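Local structure of carbohydrate binding family 6 (Clostridium thermocellum, 5A8C) at residues Tyr66-Ile71 against Ser99-Pro104. The protein hydrolyses alpha-L-arabinofuranosides, probably releasing terminal arabinofuranose units from arabinose-bearing plant cell-wall polysaccharides. Sequence-based numbering, arbitrary orientation. Where two conformers were deposited one is given.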
loop_
_atom_site.group_PDB
_atom_site.type_symbol
_atom_site.label_atom_id
_atom_site.label_comp_id
_atom_site.label_asym_id
_atom_site.label_seq_id
_atom_site.Cartn_x
_atom_site.Cartn_y
_atom_site.Cartn_z
ATOM N N TYR A 66 -12.979 7.777 -7.069
ATOM C CA TYR A 66 -11.629 7.637 -7.549
ATOM C C TYR A 66 -11.565 7.619 -9.069
ATOM O O TYR A 66 -12.500 7.156 -9.735
ATOM C CB TYR A 66 -11.000 6.350 -7.002
ATOM C CG TYR A 66 -10.999 6.272 -5.497
ATOM C CD1 TYR A 66 -10.122 7.034 -4.750
ATOM C CD2 TYR A 66 -11.884 5.462 -4.825
ATOM C CE1 TYR A 66 -10.132 7.024 -3.368
ATOM C CE2 TYR A 66 -11.902 5.417 -3.438
ATOM C CZ TYR A 66 -11.004 6.183 -2.728
ATOM O OH TYR A 66 -10.946 6.153 -1.369
ATOM N N ASN A 67 -10.425 8.046 -9.607
ATOM C CA ASN A 67 -10.092 7.828 -11.010
ATOM C C ASN A 67 -8.616 7.456 -11.081
ATOM O O ASN A 67 -7.768 8.323 -11.285
ATOM C CB ASN A 67 -10.416 9.053 -11.856
ATOM C CG ASN A 67 -10.165 8.815 -13.297
ATOM O OD1 ASN A 67 -9.886 7.680 -13.750
ATOM N ND2 ASN A 67 -10.210 9.903 -14.066
ATOM N N ILE A 68 -8.349 6.179 -10.787
ATOM C CA ILE A 68 -6.994 5.629 -10.639
ATOM C C ILE A 68 -6.855 4.494 -11.687
ATOM O O ILE A 68 -7.102 3.313 -11.369
ATOM C CB ILE A 68 -6.743 5.094 -9.229
ATOM C CG1 ILE A 68 -6.961 6.187 -8.160
ATOM C CG2 ILE A 68 -5.333 4.548 -9.127
ATOM C CD1 ILE A 68 -7.156 5.602 -6.766
ATOM N N PRO A 69 -6.477 4.823 -12.926
ATOM C CA PRO A 69 -6.426 3.838 -13.994
ATOM C C PRO A 69 -5.098 3.121 -14.085
ATOM O O PRO A 69 -4.946 2.171 -14.847
ATOM C CB PRO A 69 -6.722 4.668 -15.239
ATOM C CG PRO A 69 -6.137 6.011 -14.926
ATOM C CD PRO A 69 -6.436 6.195 -13.465
ATOM N N ASP A 70 -4.093 3.687 -13.413
ATOM C CA ASP A 70 -2.706 3.300 -13.599
ATOM C C ASP A 70 -1.906 3.558 -12.299
ATOM O O ASP A 70 -2.436 4.128 -11.354
ATOM C CB ASP A 70 -2.134 3.937 -14.887
ATOM C CG ASP A 70 -2.354 5.411 -15.051
ATOM O OD1 ASP A 70 -2.699 6.079 -14.075
ATOM O OD2 ASP A 70 -2.099 5.898 -16.182
ATOM N N ILE A 71 -0.657 3.088 -12.331
ATOM C CA ILE A 71 0.265 3.126 -11.194
ATOM C C ILE A 71 1.500 3.953 -11.601
ATOM O O ILE A 71 2.159 3.604 -12.572
ATOM C CB ILE A 71 0.688 1.718 -10.807
ATOM C CG1 ILE A 71 -0.466 0.886 -10.383
ATOM C CG2 ILE A 71 1.807 1.744 -9.770
ATOM C CD1 ILE A 71 -1.163 1.408 -9.224
ATOM N N SER A 99 -10.000 -2.889 -14.986
ATOM C CA SER A 99 -10.247 -1.543 -15.459
ATOM C C SER A 99 -9.485 -0.475 -14.676
ATOM O O SER A 99 -9.241 0.624 -15.215
ATOM C CB SER A 99 -11.766 -1.241 -15.400
ATOM O OG SER A 99 -12.465 -2.166 -16.218
ATOM N N VAL A 100 -9.180 -0.729 -13.417
ATOM C CA VAL A 100 -8.559 0.257 -12.527
ATOM C C VAL A 100 -7.442 -0.438 -11.754
ATOM O O VAL A 100 -7.442 -1.673 -11.635
ATOM C CB VAL A 100 -9.592 0.956 -11.621
ATOM C CG1 VAL A 100 -10.729 1.531 -12.405
ATOM C CG2 VAL A 100 -10.094 0.019 -10.551
ATOM N N SER A 101 -6.583 0.358 -11.129
ATOM C CA SER A 101 -5.440 -0.198 -10.415
ATOM C C SER A 101 -5.183 0.546 -9.122
ATOM O O SER A 101 -4.333 1.402 -9.053
ATOM C CB SER A 101 -4.200 -0.192 -11.295
ATOM O OG SER A 101 -3.815 1.084 -11.704
ATOM N N TRP A 102 -5.944 0.220 -8.068
ATOM C CA TRP A 102 -5.886 0.953 -6.825
ATOM C C TRP A 102 -4.867 0.348 -5.875
ATOM O O TRP A 102 -4.900 -0.877 -5.627
ATOM C CB TRP A 102 -7.275 0.912 -6.130
ATOM C CG TRP A 102 -8.388 1.535 -6.879
ATOM C CD1 TRP A 102 -8.380 2.094 -8.113
ATOM C CD2 TRP A 102 -9.724 1.668 -6.392
ATOM N NE1 TRP A 102 -9.643 2.592 -8.429
ATOM C CE2 TRP A 102 -10.480 2.298 -7.374
ATOM C CE3 TRP A 102 -10.363 1.252 -5.194
ATOM C CZ2 TRP A 102 -11.844 2.544 -7.229
ATOM C CZ3 TRP A 102 -11.707 1.499 -5.082
ATOM C CH2 TRP A 102 -12.430 2.116 -6.063
ATOM N N ALA A 103 -4.057 1.185 -5.233
ATOM C CA ALA A 103 -3.299 0.844 -4.026
ATOM C C ALA A 103 -2.342 -0.322 -4.235
ATOM O O ALA A 103 -2.567 -1.443 -3.777
ATOM C CB ALA A 103 -4.214 0.615 -2.826
ATOM N N PRO A 104 -1.251 -0.077 -4.961
ATOM C CA PRO A 104 -0.344 -1.163 -5.316
ATOM C C PRO A 104 0.373 -1.762 -4.120
ATOM O O PRO A 104 0.646 -1.115 -3.107
ATOM C CB PRO A 104 0.655 -0.463 -6.272
ATOM C CG PRO A 104 0.663 0.966 -5.807
ATOM C CD PRO A 104 -0.767 1.231 -5.414
HETATM O O HOH W 1 -10.571 4.339 -10.608
HETATM O O HOH W 2 -6.920 1.397 -16.657
#
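Tyr66 lowers an edge of its ring onto the indole of Trp102 in an edge-to-face pair, with the planes at 58° and CD2 of Tyr66 3.6 Å from CH2 of Trp102, near the rim of the six-membered ring. Ile68 serves the pyrrole half: its CD1 lies over the face of the five-membered ring, 4.2 Å from the centroid, while its CB packs 3.6 Å from CD1 of Trp102. With CG1 anti to the carbonyl carbon (chi1 -57°), the longer branch of Ile68 reaches the indole and CG2 is left against O of Ser101. A water in the indole plane, at its edge, ties the ring to the backbone, accepting from NE1 of Trp102 and from N of Ile68, each at 2.9 Å. The backbones join directly where N of Ser101 donates an almost straight bond (174°) to O of Ile68, 3.0 Å away. A second water lies within hydrogen-bonding reach of O of Pro69 and O of Ser99. In the conformer given, CD1 of Ile71 packs 3.8 Å from CD of Pro104. Asn119 OD1 accepts from N of Ser99 and of Val100, holding the start of this loop. Tyr297 and Tyr66 form a further edge-to-face pair; Tyr66 OH hydrogen-bonds a Tris molecule, probably from the crystallisation liquor, consistent with a pocket. The contact joins the approach to strand 70-76 to the loop entering strand 104-109, linking successive blades of the five-bladed beta-propeller of family 43 glycoside hydrolases.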